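Local coordinates for SAM-dependent methyltransferase (Exiguobacterium sibiricum 255-15, PDB 3D2L), which probably binds S-adenosylmethionine and transfers its methyl group to an acceptor that remains unidentified, at residues Q86-L91 with C104-Y109; L133-H138 with E204-W209; N108-Q111 with D115-Q118; V10-M15 with C42-A47; Y20-A25 with G222-D227. All blocks are in the same frame, centred on the assembly; numbering follows the deposited sequence. Where two conformers were deposited one is given.

Contact 1: Q86-L91 with C104-Y109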
# COMPACT_ATOMS: atom_id res chain seq x y z
N GLN A 86 -13.26 3.91 -1.82
CA GLN A 86 -12.92 5.01 -2.70
C GLN A 86 -11.68 4.64 -3.47
O GLN A 86 -10.84 3.90 -3.00
CB GLN A 86 -12.59 6.31 -1.94
CG GLN A 86 -13.66 6.91 -1.06
CD GLN A 86 -13.27 8.28 -0.50
OE1 GLN A 86 -12.38 8.94 -1.02
NE2 GLN A 86 -13.94 8.70 0.56
N ASP A 87 -11.57 5.20 -4.66
CA ASP A 87 -10.43 5.02 -5.54
C ASP A 87 -9.39 6.09 -5.13
O ASP A 87 -9.78 7.25 -4.96
CB ASP A 87 -10.96 5.27 -6.95
CG ASP A 87 -9.96 4.99 -8.04
OD1 ASP A 87 -8.74 5.17 -7.82
OD2 ASP A 87 -10.43 4.63 -9.14
N MSE A 88 -8.10 5.72 -4.97
CA MSE A 88 -7.02 6.68 -4.56
C MSE A 88 -6.84 7.79 -5.55
O MSE A 88 -6.38 8.85 -5.19
CB MSE A 88 -5.65 6.01 -4.31
CG MSE A 88 -5.08 5.25 -5.47
SE MSE A 88 -3.32 4.64 -5.00
CE MSE A 88 -3.84 3.24 -3.56
N ARG A 89 -7.18 7.57 -6.81
CA ARG A 89 -7.11 8.73 -7.71
C ARG A 89 -8.19 9.76 -7.59
O ARG A 89 -8.11 10.78 -8.28
CB ARG A 89 -7.02 8.43 -9.17
CG ARG A 89 -7.51 7.28 -9.65
CD ARG A 89 -6.37 6.42 -10.10
NE ARG A 89 -6.84 5.92 -11.37
CZ ARG A 89 -7.53 4.80 -11.57
NH1 ARG A 89 -7.79 3.97 -10.57
NH2 ARG A 89 -7.91 4.51 -12.83
N GLU A 90 -9.20 9.51 -6.79
CA GLU A 90 -10.29 10.45 -6.62
C GLU A 90 -10.72 10.49 -5.19
O GLU A 90 -11.90 10.38 -4.89
CB GLU A 90 -11.45 10.11 -7.58
CG GLU A 90 -11.84 8.65 -7.56
CD GLU A 90 -12.97 8.27 -8.53
OE1 GLU A 90 -13.00 8.78 -9.67
OE2 GLU A 90 -13.81 7.40 -8.14
N LEU A 91 -9.76 10.66 -4.28
CA LEU A 91 -10.10 10.72 -2.86
C LEU A 91 -10.98 11.90 -2.55
O LEU A 91 -10.83 12.97 -3.13
CB LEU A 91 -8.89 10.91 -1.97
CG LEU A 91 -7.86 9.82 -1.97
CD1 LEU A 91 -6.76 10.30 -1.03
CD2 LEU A 91 -8.53 8.52 -1.53
N CYS A 104 2.99 -0.06 1.62
CA CYS A 104 3.23 -1.42 1.15
C CYS A 104 3.00 -1.59 -0.35
O CYS A 104 2.30 -2.48 -0.78
CB CYS A 104 2.38 -2.39 1.93
SG CYS A 104 2.58 -2.15 3.76
N ASP A 105 3.64 -0.72 -1.13
CA ASP A 105 3.56 -0.76 -2.60
C ASP A 105 2.16 -0.70 -3.19
O ASP A 105 1.94 -1.03 -4.38
CB ASP A 105 4.43 -1.89 -3.23
CG ASP A 105 4.09 -3.29 -2.71
OD1 ASP A 105 4.64 -3.67 -1.67
OD2 ASP A 105 3.31 -4.02 -3.36
N SER A 106 1.20 -0.19 -2.41
CA SER A 106 -0.16 -0.01 -2.89
C SER A 106 -0.20 0.95 -4.09
O SER A 106 -1.04 0.81 -5.00
CB SER A 106 -1.02 0.55 -1.78
OG SER A 106 -2.35 0.57 -2.21
N LEU A 107 0.68 1.95 -4.08
CA LEU A 107 0.72 2.92 -5.17
C LEU A 107 1.08 2.25 -6.46
O LEU A 107 0.67 2.69 -7.54
CB LEU A 107 1.70 4.08 -4.86
CG LEU A 107 1.56 5.28 -5.82
CD1 LEU A 107 0.36 6.16 -5.55
CD2 LEU A 107 2.87 6.06 -5.74
N ASN A 108 1.86 1.17 -6.37
CA ASN A 108 2.27 0.44 -7.57
C ASN A 108 1.17 -0.30 -8.36
O ASN A 108 1.41 -0.73 -9.48
CB ASN A 108 3.46 -0.50 -7.30
CG ASN A 108 4.74 0.24 -6.99
OD1 ASN A 108 5.28 0.10 -5.90
ND2 ASN A 108 5.17 1.10 -7.89
N TYR A 109 -0.03 -0.41 -7.81
CA TYR A 109 -1.14 -1.02 -8.50
C TYR A 109 -1.70 -0.10 -9.58
O TYR A 109 -2.39 -0.56 -10.45
CB TYR A 109 -2.23 -1.46 -7.54
CG TYR A 109 -1.80 -2.67 -6.73
CD1 TYR A 109 -1.79 -3.95 -7.27
CD2 TYR A 109 -1.46 -2.53 -5.41
CE1 TYR A 109 -1.36 -5.07 -6.48
CE2 TYR A 109 -1.04 -3.58 -4.63
CZ TYR A 109 -0.99 -4.85 -5.17
OH TYR A 109 -0.55 -5.85 -4.34
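M88 meets S106 and L107 where two loops of the class I Rossmann-like methyltransferase fold face each other. Segment 86-91 follows strand 82-85, and segment 104-109 follows strand 97-102. Both loops leave the carboxyl ends of parallel strands, the end of the sheet where S-adenosylmethionine usually binds in this fold.

The apolar part rests on M88, deposited as selenomethionine. With chi1 at 58° and a bend at chi3, the end of its side chain puts SE by L107 and CE by S106. The SE atom comes 4.0 Å from L107 CD1. L107 is buried, also touching T119 of helix 113-126 and F135 and V137 of strand 131-138.

The polar neighbour is S106. M88 CE approaches S106 OG to 3.3 Å. In the conformer given, OG bonds to the backbone O of G41. S106 has two conformers, so both contacts are tentative. No hydrogen bond crosses between the two segments.

Hydrogen bonds instead shape each loop from within. On the second loop, N108 N donates to D105 O at 3.0 Å. On the first, D87 forms an Asx turn. Its OD1 takes the backbone N of R89 at 3.0 Å, met from above the carboxylate plane. A salt bridge joins the same two residues, with R89 NH1 3.1 Å from D87 OD2.

Contact 2: L133-H138 with E204-W209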
# COMPACT_ATOMS: atom_id res chain seq x y z
N LEU A 133 2.60 13.62 2.60
CA LEU A 133 2.26 12.49 1.78
C LEU A 133 3.43 11.53 1.90
O LEU A 133 4.58 11.89 1.60
CB LEU A 133 2.02 12.85 0.30
CG LEU A 133 1.85 11.71 -0.69
CD1 LEU A 133 0.62 10.76 -0.32
CD2 LEU A 133 1.73 12.26 -2.12
N LEU A 134 3.13 10.31 2.37
CA LEU A 134 4.11 9.25 2.55
C LEU A 134 3.69 8.04 1.76
O LEU A 134 2.55 7.65 1.81
CB LEU A 134 4.17 8.82 4.02
CG LEU A 134 4.85 9.72 5.04
CD1 LEU A 134 4.03 10.95 5.28
CD2 LEU A 134 5.04 8.93 6.35
N PHE A 135 4.64 7.45 1.03
CA PHE A 135 4.40 6.21 0.30
C PHE A 135 5.71 5.48 0.05
O PHE A 135 6.79 6.07 -0.00
CB PHE A 135 3.65 6.40 -1.06
CG PHE A 135 4.41 7.24 -2.08
CD1 PHE A 135 5.27 6.66 -2.99
CD2 PHE A 135 4.25 8.61 -2.14
CE1 PHE A 135 5.95 7.41 -3.93
CE2 PHE A 135 4.92 9.36 -3.10
CZ PHE A 135 5.77 8.77 -3.97
N ASP A 136 5.59 4.16 -0.11
CA ASP A 136 6.74 3.31 -0.43
C ASP A 136 6.38 2.49 -1.66
O ASP A 136 5.20 2.05 -1.83
CB ASP A 136 7.13 2.41 0.74
CG ASP A 136 5.97 1.54 1.23
OD1 ASP A 136 5.06 2.07 1.92
OD2 ASP A 136 6.00 0.33 0.95
N VAL A 137 7.38 2.31 -2.52
CA VAL A 137 7.19 1.63 -3.81
C VAL A 137 8.34 0.70 -4.12
O VAL A 137 9.41 0.80 -3.51
CB VAL A 137 7.06 2.63 -5.01
CG1 VAL A 137 5.70 3.36 -5.00
CG2 VAL A 137 8.22 3.63 -5.05
N HIS A 138 8.10 -0.21 -5.05
CA HIS A 138 9.15 -1.07 -5.53
C HIS A 138 10.18 -0.25 -6.29
O HIS A 138 9.84 0.73 -6.94
CB HIS A 138 8.61 -2.13 -6.52
CG HIS A 138 7.52 -2.99 -5.95
ND1 HIS A 138 7.64 -3.61 -4.72
CD2 HIS A 138 6.32 -3.36 -6.44
CE1 HIS A 138 6.56 -4.34 -4.50
NE2 HIS A 138 5.74 -4.21 -5.53
N GLU A 204 13.33 9.28 -9.52
CA GLU A 204 13.33 10.61 -10.10
C GLU A 204 12.01 10.94 -10.82
O GLU A 204 11.65 12.09 -10.89
CB GLU A 204 14.46 10.73 -11.12
CG GLU A 204 15.86 10.62 -10.53
CD GLU A 204 16.31 9.20 -10.12
OE1 GLU A 204 15.74 8.17 -10.59
OE2 GLU A 204 17.27 9.14 -9.32
N GLN A 205 11.35 9.93 -11.40
CA GLN A 205 10.08 10.15 -12.08
C GLN A 205 9.01 10.50 -11.07
O GLN A 205 8.21 11.41 -11.28
CB GLN A 205 9.62 8.92 -12.87
CG GLN A 205 8.27 9.13 -13.54
CD GLN A 205 8.29 10.27 -14.53
OE1 GLN A 205 8.61 10.06 -15.69
NE2 GLN A 205 7.90 11.46 -14.11
N TYR A 206 9.00 9.77 -9.95
CA TYR A 206 8.07 10.07 -8.87
C TYR A 206 8.29 11.46 -8.24
O TYR A 206 7.33 12.12 -7.90
CB TYR A 206 8.13 9.02 -7.76
CG TYR A 206 7.45 7.67 -8.10
CD1 TYR A 206 6.06 7.56 -8.15
CD2 TYR A 206 8.20 6.53 -8.27
CE1 TYR A 206 5.44 6.35 -8.44
CE2 TYR A 206 7.60 5.31 -8.52
CZ TYR A 206 6.22 5.22 -8.61
OH TYR A 206 5.63 4.01 -8.87
N ILE A 207 9.54 11.85 -8.03
CA ILE A 207 9.92 13.18 -7.50
C ILE A 207 9.37 14.26 -8.43
O ILE A 207 8.82 15.22 -7.98
CB ILE A 207 11.47 13.34 -7.37
CG1 ILE A 207 12.05 12.43 -6.26
CG2 ILE A 207 11.86 14.83 -7.09
CD1 ILE A 207 13.63 12.18 -6.39
N THR A 208 9.52 14.08 -9.74
CA THR A 208 8.99 15.07 -10.69
C THR A 208 7.49 15.25 -10.60
O THR A 208 6.99 16.36 -10.62
CB THR A 208 9.36 14.66 -12.14
OG1 THR A 208 10.78 14.73 -12.27
CG2 THR A 208 8.73 15.61 -13.14
N TRP A 209 6.77 14.14 -10.54
CA TRP A 209 5.34 14.17 -10.40
C TRP A 209 4.91 14.79 -9.12
O TRP A 209 3.94 15.54 -9.10
CB TRP A 209 4.74 12.75 -10.53
CG TRP A 209 4.82 12.13 -11.92
CD1 TRP A 209 4.80 12.79 -13.11
CD2 TRP A 209 4.85 10.74 -12.24
NE1 TRP A 209 4.85 11.89 -14.15
CE2 TRP A 209 4.87 10.63 -13.64
CE3 TRP A 209 4.90 9.57 -11.46
CZ2 TRP A 209 4.93 9.40 -14.28
CZ3 TRP A 209 4.93 8.37 -12.09
CH2 TRP A 209 4.93 8.27 -13.47
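The Y206 ring has F135 CE1 over one face. V137 comes at the same ring obliquely through its methyl CG2. F135 and Y206 are neither stacked nor set edge-to-face. Their planes stand at 55° and their centroids are 5.8 Å apart. The closest atoms of this pair are F135 CE1 and Y206 CD1, at 4.2 Å. Within the helix, Q205 NE2 sits over one face of the W209 indole, toward its rim. The F135 ring has two further aromatic partners: it stacks with F238 and meets F120 with the planes at about 30°.

V137 and Y206 reach toward each other from opposite directions. V137 CG2 lies 3.9 Å from Y206 CE2. The other methyl, CG1 of V137, is 3.9 Å from the phenol OH of Y206. The two branches therefore meet different parts of the tyrosine, one a ring carbon and one the hydroxyl end.

This is helix-on-sheet packing in the Rossmann-like methyltransferase fold. Strand 131-138 is an inner strand of the seven-stranded sheet, and helix 203-212 lies against it. F135 and V137 alternate along the strand with D136, and both CB atoms point toward the helix. The contact is apolar and buried, and no hydrogen bond crosses it. Polar groups of the strand are held by other parts of the chain. D136 OD2 has a salt bridge to R235, and H138 N donates to N108 OD1.

Contact 3: N108-Q111 with D115-Q118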
# COMPACT_ATOMS: atom_id res chain seq x y z
N ASN A 108 1.86 1.17 -6.37
CA ASN A 108 2.27 0.44 -7.57
C ASN A 108 1.17 -0.30 -8.36
O ASN A 108 1.41 -0.73 -9.48
CB ASN A 108 3.46 -0.50 -7.30
CG ASN A 108 4.74 0.24 -6.99
OD1 ASN A 108 5.28 0.10 -5.90
ND2 ASN A 108 5.17 1.10 -7.89
N TYR A 109 -0.03 -0.41 -7.81
CA TYR A 109 -1.14 -1.02 -8.50
C TYR A 109 -1.70 -0.10 -9.58
O TYR A 109 -2.39 -0.56 -10.45
CB TYR A 109 -2.23 -1.46 -7.54
CG TYR A 109 -1.80 -2.67 -6.73
CD1 TYR A 109 -1.79 -3.95 -7.27
CD2 TYR A 109 -1.46 -2.53 -5.41
CE1 TYR A 109 -1.36 -5.07 -6.48
CE2 TYR A 109 -1.04 -3.58 -4.63
CZ TYR A 109 -0.99 -4.85 -5.17
OH TYR A 109 -0.55 -5.85 -4.34
N LEU A 110 -1.35 1.19 -9.54
CA LEU A 110 -1.77 2.12 -10.57
C LEU A 110 -1.18 1.67 -11.86
O LEU A 110 -0.07 1.18 -11.88
CB LEU A 110 -1.34 3.55 -10.25
CG LEU A 110 -2.02 4.07 -8.96
CD1 LEU A 110 -1.54 5.49 -8.60
CD2 LEU A 110 -3.53 4.02 -9.15
N GLN A 111 -1.90 1.90 -12.95
CA GLN A 111 -1.46 1.37 -14.23
C GLN A 111 -0.83 2.34 -15.19
O GLN A 111 -0.05 1.92 -16.04
CB GLN A 111 -2.65 0.67 -14.91
CG GLN A 111 -3.15 -0.52 -14.05
CD GLN A 111 -4.10 -1.44 -14.79
OE1 GLN A 111 -4.54 -1.16 -15.93
NE2 GLN A 111 -4.46 -2.55 -14.13
N ASP A 115 -2.70 8.05 -13.93
CA ASP A 115 -3.24 7.58 -12.65
C ASP A 115 -2.45 8.08 -11.47
O ASP A 115 -3.03 8.42 -10.42
CB ASP A 115 -3.21 6.03 -12.57
CG ASP A 115 -4.09 5.33 -13.56
OD1 ASP A 115 -5.06 5.88 -14.10
OD2 ASP A 115 -3.82 4.13 -13.75
N VAL A 116 -1.12 8.05 -11.60
CA VAL A 116 -0.25 8.53 -10.54
C VAL A 116 -0.42 10.08 -10.35
O VAL A 116 -0.53 10.56 -9.24
CB VAL A 116 1.25 8.18 -10.79
CG1 VAL A 116 2.08 8.64 -9.60
CG2 VAL A 116 1.44 6.60 -11.01
N LYS A 117 -0.50 10.82 -11.44
CA LYS A 117 -0.67 12.29 -11.36
C LYS A 117 -2.03 12.60 -10.75
O LYS A 117 -2.15 13.48 -9.89
CB LYS A 117 -0.47 12.94 -12.73
CG LYS A 117 0.93 12.77 -13.28
CD LYS A 117 1.20 13.55 -14.59
CE LYS A 117 0.75 12.81 -15.83
N GLN A 118 -3.04 11.83 -11.12
CA GLN A 118 -4.39 12.00 -10.54
C GLN A 118 -4.36 11.72 -9.06
O GLN A 118 -4.99 12.43 -8.25
CB GLN A 118 -5.38 11.03 -11.22
CG GLN A 118 -5.64 11.37 -12.67
CD GLN A 118 -6.23 10.22 -13.48
OE1 GLN A 118 -6.75 9.25 -12.93
NE2 GLN A 118 -6.15 10.34 -14.80
O HOH W 1 -4.82 1.99 -12.50
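Q111 N and D115 OD2 form the hydrogen bond of this contact, at 3.0 Å and with an N-H...O angle of 144°. The oxygen uses its anti lone pair, the one away from OD1. Water 1 links the same two atoms a second time. It accepts from Q111 N at 3.0 Å and donates to D115 OD2 at 2.7 Å. The amide N-H is thus shared between the carboxylate and the water.

L110 supplies the apolar side. Its side chain and that of D115 run alongside each other, pointing opposite ways, and the CB atoms of L110 and D115 come within 3.9 Å. The methyl CD1 of L110 also rests against the helix backbone, 3.8 Å from D115 O. The same L110 CD1 lies 4.0 Å from V116 CG2.

Further out come the groups that position these. D115 CG is anti to the carbonyl carbon (chi1 -65°), which turns the carboxylate back toward the loop. There OD2 takes a further hydrogen bond from T112 N. OD1 has a long, weak ion pair with R89 NE. W209 of helix 203-212 packs on V116, and M88 touches L110.

Helix 113-126 starts just after T112. A carboxylate three residues further on that returns to the T112 N-H is consistent with the aspartate half of a capping box, here extended to Q111.

Contact 4: V10-M15 with C42-A47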
# COMPACT_ATOMS: atom_id res chain seq x y z
N VAL A 10 -7.60 -14.68 3.02
CA VAL A 10 -6.47 -15.33 2.38
C VAL A 10 -5.30 -14.33 2.23
O VAL A 10 -4.12 -14.72 2.20
CB VAL A 10 -6.85 -15.95 1.00
CG1 VAL A 10 -8.04 -16.88 1.17
CG2 VAL A 10 -7.10 -14.86 -0.06
N TYR A 11 -5.64 -13.04 2.13
CA TYR A 11 -4.61 -12.00 2.04
C TYR A 11 -3.93 -11.80 3.39
O TYR A 11 -2.72 -11.60 3.44
CB TYR A 11 -5.17 -10.68 1.52
CG TYR A 11 -5.59 -10.75 0.08
CD1 TYR A 11 -4.64 -10.93 -0.93
CD2 TYR A 11 -6.93 -10.63 -0.28
CE1 TYR A 11 -5.03 -10.99 -2.28
CE2 TYR A 11 -7.33 -10.69 -1.62
CZ TYR A 11 -6.37 -10.86 -2.60
OH TYR A 11 -6.76 -10.91 -3.91
N ASP A 12 -4.69 -11.89 4.47
CA ASP A 12 -4.10 -11.71 5.79
C ASP A 12 -3.14 -12.85 6.11
O ASP A 12 -2.10 -12.63 6.75
CB ASP A 12 -5.18 -11.54 6.85
CG ASP A 12 -5.78 -10.13 6.82
OD1 ASP A 12 -5.43 -9.36 5.91
OD2 ASP A 12 -6.57 -9.76 7.71
N GLU A 13 -3.46 -14.05 5.65
CA GLU A 13 -2.57 -15.17 5.85
C GLU A 13 -1.33 -14.97 4.99
O GLU A 13 -0.23 -14.99 5.50
CB GLU A 13 -3.25 -16.49 5.58
CG GLU A 13 -4.31 -16.86 6.62
CD GLU A 13 -4.82 -18.28 6.40
OE1 GLU A 13 -5.12 -18.63 5.21
OE2 GLU A 13 -4.88 -19.04 7.39
N LEU A 14 -1.49 -14.71 3.69
CA LEU A 14 -0.33 -14.47 2.84
C LEU A 14 0.67 -13.48 3.46
O LEU A 14 1.88 -13.60 3.21
CB LEU A 14 -0.76 -13.96 1.44
CG LEU A 14 0.33 -13.68 0.36
CD1 LEU A 14 -0.24 -13.76 -1.06
CD2 LEU A 14 1.06 -12.34 0.57
N MSE A 15 0.19 -12.53 4.27
CA MSE A 15 1.02 -11.47 4.85
C MSE A 15 1.21 -11.60 6.38
O MSE A 15 1.72 -10.67 7.02
CB MSE A 15 0.37 -10.13 4.52
CG MSE A 15 0.03 -9.89 3.02
SE MSE A 15 1.52 -9.35 1.85
CE MSE A 15 1.87 -7.57 2.54
N CYS A 42 -5.63 0.72 1.68
CA CYS A 42 -5.33 0.02 2.89
C CYS A 42 -5.62 -1.46 2.92
O CYS A 42 -5.34 -2.07 3.93
CB CYS A 42 -6.10 0.69 4.05
SG CYS A 42 -7.90 0.52 3.89
N GLY A 43 -6.22 -2.02 1.88
CA GLY A 43 -6.56 -3.46 1.84
C GLY A 43 -7.37 -3.88 3.05
O GLY A 43 -8.39 -3.25 3.40
N THR A 44 -6.92 -4.93 3.72
CA THR A 44 -7.62 -5.44 4.89
C THR A 44 -7.31 -4.65 6.18
O THR A 44 -7.70 -5.07 7.29
CB THR A 44 -7.36 -6.93 5.06
OG1 THR A 44 -5.97 -7.16 5.36
CG2 THR A 44 -7.77 -7.70 3.75
N GLY A 45 -6.60 -3.51 6.03
CA GLY A 45 -6.34 -2.57 7.14
C GLY A 45 -5.42 -2.98 8.27
O GLY A 45 -5.44 -2.38 9.36
N THR A 46 -4.60 -4.01 8.04
CA THR A 46 -3.69 -4.45 9.08
C THR A 46 -2.79 -3.28 9.55
O THR A 46 -2.65 -3.07 10.76
CB THR A 46 -2.85 -5.69 8.62
OG1 THR A 46 -3.73 -6.72 8.12
CG2 THR A 46 -2.04 -6.24 9.78
N ALA A 47 -2.20 -2.52 8.62
CA ALA A 47 -1.33 -1.40 8.99
C ALA A 47 -2.17 -0.25 9.50
O ALA A 47 -1.74 0.47 10.40
CB ALA A 47 -0.44 -0.95 7.78
O HOH W 2 -2.22 -8.36 6.37
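The glycine-rich loop after strand 36-40, the first conserved motif of Rossmann-like methyltransferases, meets helix 9-14 through T44, T46 and D12. In relatives this loop lines the S-adenosylmethionine site; no cofactor is bound in this structure. C42 to G45 form a type II' beta turn, with G45 N bonded to C42 O at 2.8 Å. G45 is then the N-cap residue of helix 46-51. G43 N bonds to D61 OD1.

D12 carries the helix side. Its CB does not point at the loop, but the carboxylate reaches it. T44 OG1 donates to D12 OD1, modelled at 2.3 Å. That is too short for an ordinary hydrogen bond, so the exact distance is doubtful. T44 OG1 lies between its backbone N and carbonyl carbon (chi1 66°), on the side facing D12. The other carboxylate oxygen, OD2, has a salt bridge with K73 of helix 64-76. The aspartate therefore joins three parts of the fold.

T46 takes part through solvent. T46 OG1 is 3.8 Å from D12 OD1. Water 2 bridges them from one side, 2.8 Å from T46 OG1 and donating a weak 3.4 Å bond to D12 OD1.

Contact 5: Y20-A25 with G222-D227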
# COMPACT_ATOMS: atom_id res chain seq x y z
N TYR A 20 4.60 -5.19 9.41
CA TYR A 20 3.89 -3.91 9.37
C TYR A 20 4.35 -2.90 10.40
O TYR A 20 4.40 -1.70 10.09
CB TYR A 20 2.39 -4.13 9.52
CG TYR A 20 1.79 -4.80 8.33
CD1 TYR A 20 1.72 -4.14 7.11
CD2 TYR A 20 1.28 -6.07 8.42
CE1 TYR A 20 1.18 -4.73 6.03
CE2 TYR A 20 0.72 -6.67 7.34
CZ TYR A 20 0.65 -6.00 6.15
OH TYR A 20 0.11 -6.62 5.04
N PRO A 21 4.70 -3.34 11.63
CA PRO A 21 5.19 -2.34 12.56
C PRO A 21 6.41 -1.53 12.10
O PRO A 21 6.66 -0.45 12.63
CB PRO A 21 5.48 -3.17 13.81
CG PRO A 21 4.55 -4.31 13.71
CD PRO A 21 4.59 -4.66 12.26
N GLU A 22 7.18 -2.04 11.15
CA GLU A 22 8.30 -1.31 10.58
C GLU A 22 7.80 -0.13 9.73
O GLU A 22 8.43 0.94 9.69
CB GLU A 22 9.14 -2.23 9.72
CG GLU A 22 9.85 -3.33 10.47
CD GLU A 22 11.28 -2.96 10.80
OE1 GLU A 22 12.03 -2.60 9.85
OE2 GLU A 22 11.66 -3.09 11.99
N TRP A 23 6.69 -0.31 9.03
CA TRP A 23 6.12 0.83 8.28
C TRP A 23 5.58 1.86 9.24
O TRP A 23 5.75 3.06 9.04
CB TRP A 23 5.00 0.39 7.34
CG TRP A 23 5.41 -0.20 6.04
CD1 TRP A 23 5.49 0.45 4.84
CD2 TRP A 23 5.77 -1.56 5.78
NE1 TRP A 23 5.91 -0.41 3.87
CE2 TRP A 23 6.05 -1.66 4.41
CE3 TRP A 23 5.87 -2.71 6.58
CZ2 TRP A 23 6.42 -2.87 3.80
CZ3 TRP A 23 6.25 -3.91 5.98
CH2 TRP A 23 6.51 -3.98 4.61
N VAL A 24 4.92 1.40 10.30
CA VAL A 24 4.35 2.28 11.31
C VAL A 24 5.44 3.05 12.02
O VAL A 24 5.30 4.25 12.25
CB VAL A 24 3.47 1.48 12.32
CG1 VAL A 24 2.98 2.37 13.44
CG2 VAL A 24 2.31 0.87 11.59
N ALA A 25 6.56 2.39 12.35
CA ALA A 25 7.66 3.08 13.01
C ALA A 25 8.18 4.22 12.13
O ALA A 25 8.54 5.28 12.63
CB ALA A 25 8.79 2.09 13.42
N GLY A 222 15.87 4.25 1.16
CA GLY A 222 15.77 2.85 0.81
C GLY A 222 15.67 1.89 1.98
O GLY A 222 16.27 2.08 3.05
N ASP A 223 14.84 0.87 1.76
CA ASP A 223 14.67 -0.29 2.64
C ASP A 223 14.62 -0.03 4.15
O ASP A 223 15.32 -0.67 4.93
CB ASP A 223 15.77 -1.29 2.29
CG ASP A 223 15.64 -1.80 0.85
OD1 ASP A 223 14.49 -2.00 0.42
OD2 ASP A 223 16.65 -2.00 0.17
N PHE A 224 13.76 0.90 4.57
CA PHE A 224 13.55 1.21 5.99
C PHE A 224 14.74 1.88 6.68
O PHE A 224 14.69 2.10 7.89
CB PHE A 224 13.14 -0.04 6.80
CG PHE A 224 11.87 -0.68 6.34
CD1 PHE A 224 10.64 -0.22 6.79
CD2 PHE A 224 11.90 -1.76 5.47
CE1 PHE A 224 9.48 -0.81 6.36
CE2 PHE A 224 10.73 -2.36 5.07
CZ PHE A 224 9.52 -1.88 5.51
N LYS A 225 15.79 2.21 5.93
CA LYS A 225 16.94 2.88 6.50
C LYS A 225 16.87 4.38 6.18
O LYS A 225 16.12 4.80 5.31
CB LYS A 225 18.24 2.26 5.97
CG LYS A 225 18.44 0.78 6.34
CD LYS A 225 18.48 0.55 7.86
N SER A 226 17.68 5.16 6.91
CA SER A 226 17.74 6.63 6.78
C SER A 226 18.43 7.13 5.54
O SER A 226 18.34 8.30 5.20
CB SER A 226 18.55 7.21 7.95
OG SER A 226 18.10 6.72 9.19
N ASP A 227 19.18 6.27 4.87
CA ASP A 227 19.98 6.70 3.73
C ASP A 227 19.27 6.64 2.38
O ASP A 227 18.30 5.92 2.23
CB ASP A 227 21.23 5.82 3.68
CG ASP A 227 21.97 5.79 5.00
OD1 ASP A 227 22.45 6.87 5.42
OD2 ASP A 227 22.04 4.70 5.62
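F224 projects from a type I' beta turn, G222 to K225, and lies against E22 and W23 of helix 20-30. The turn follows strand 215-222, the edge strand of the Rossmann-like sheet. The contact therefore joins an N-terminal helix to the C-terminal part of the fold.

F224 has the largest buried area. It makes a T-shaped stack with W23, its edge directed at the indole face. The planes stand at 87°, and the F224 centroid is 4.8 Å from that of the six-membered ring of W23. F224 CZ sits over the centre of the indole, and its closest atom there is W23 CE2 at 3.6 Å. F224 also meets the ring of F237, with the planes at about 55°.

E22 reaches the same phenyl ring at a different place. E22 CB is 3.7 Å from F224 CE1. The chain bends at chi2 (-96°), which brings the carboxylate back over a face of the ring. There E22 OE1 is 4.0 Å from F224 CG.

W23 is buried, and its indole nitrogen is satisfied away from the turn: W23 NE1 donates to D136 OD2.

Contacts 1, 2 and 3 form one group around the loop after strand 97-102. Contacts 1 and 3 share N108 and Y109, with centres about 7 Å apart. N108 also joins them to contact 2, centred about 13 Å from contact 1 and 11 Å from contact 3, by a probable hydrogen bond to H138. The centres of contacts 2 and 4 lie about 23 Å apart. Along the chain, contact 4 closes first and crosses contact 5. Contact 3 opens where contact 1 ends, contact 2 follows, and contact 5 encloses all three. Contact 5 touches contact 1 through Y20 and W23, contact 4 through Y20 and V24, and contact 2 through W23. Contacts 1 and 4 flank the expected cofactor end of the sheet.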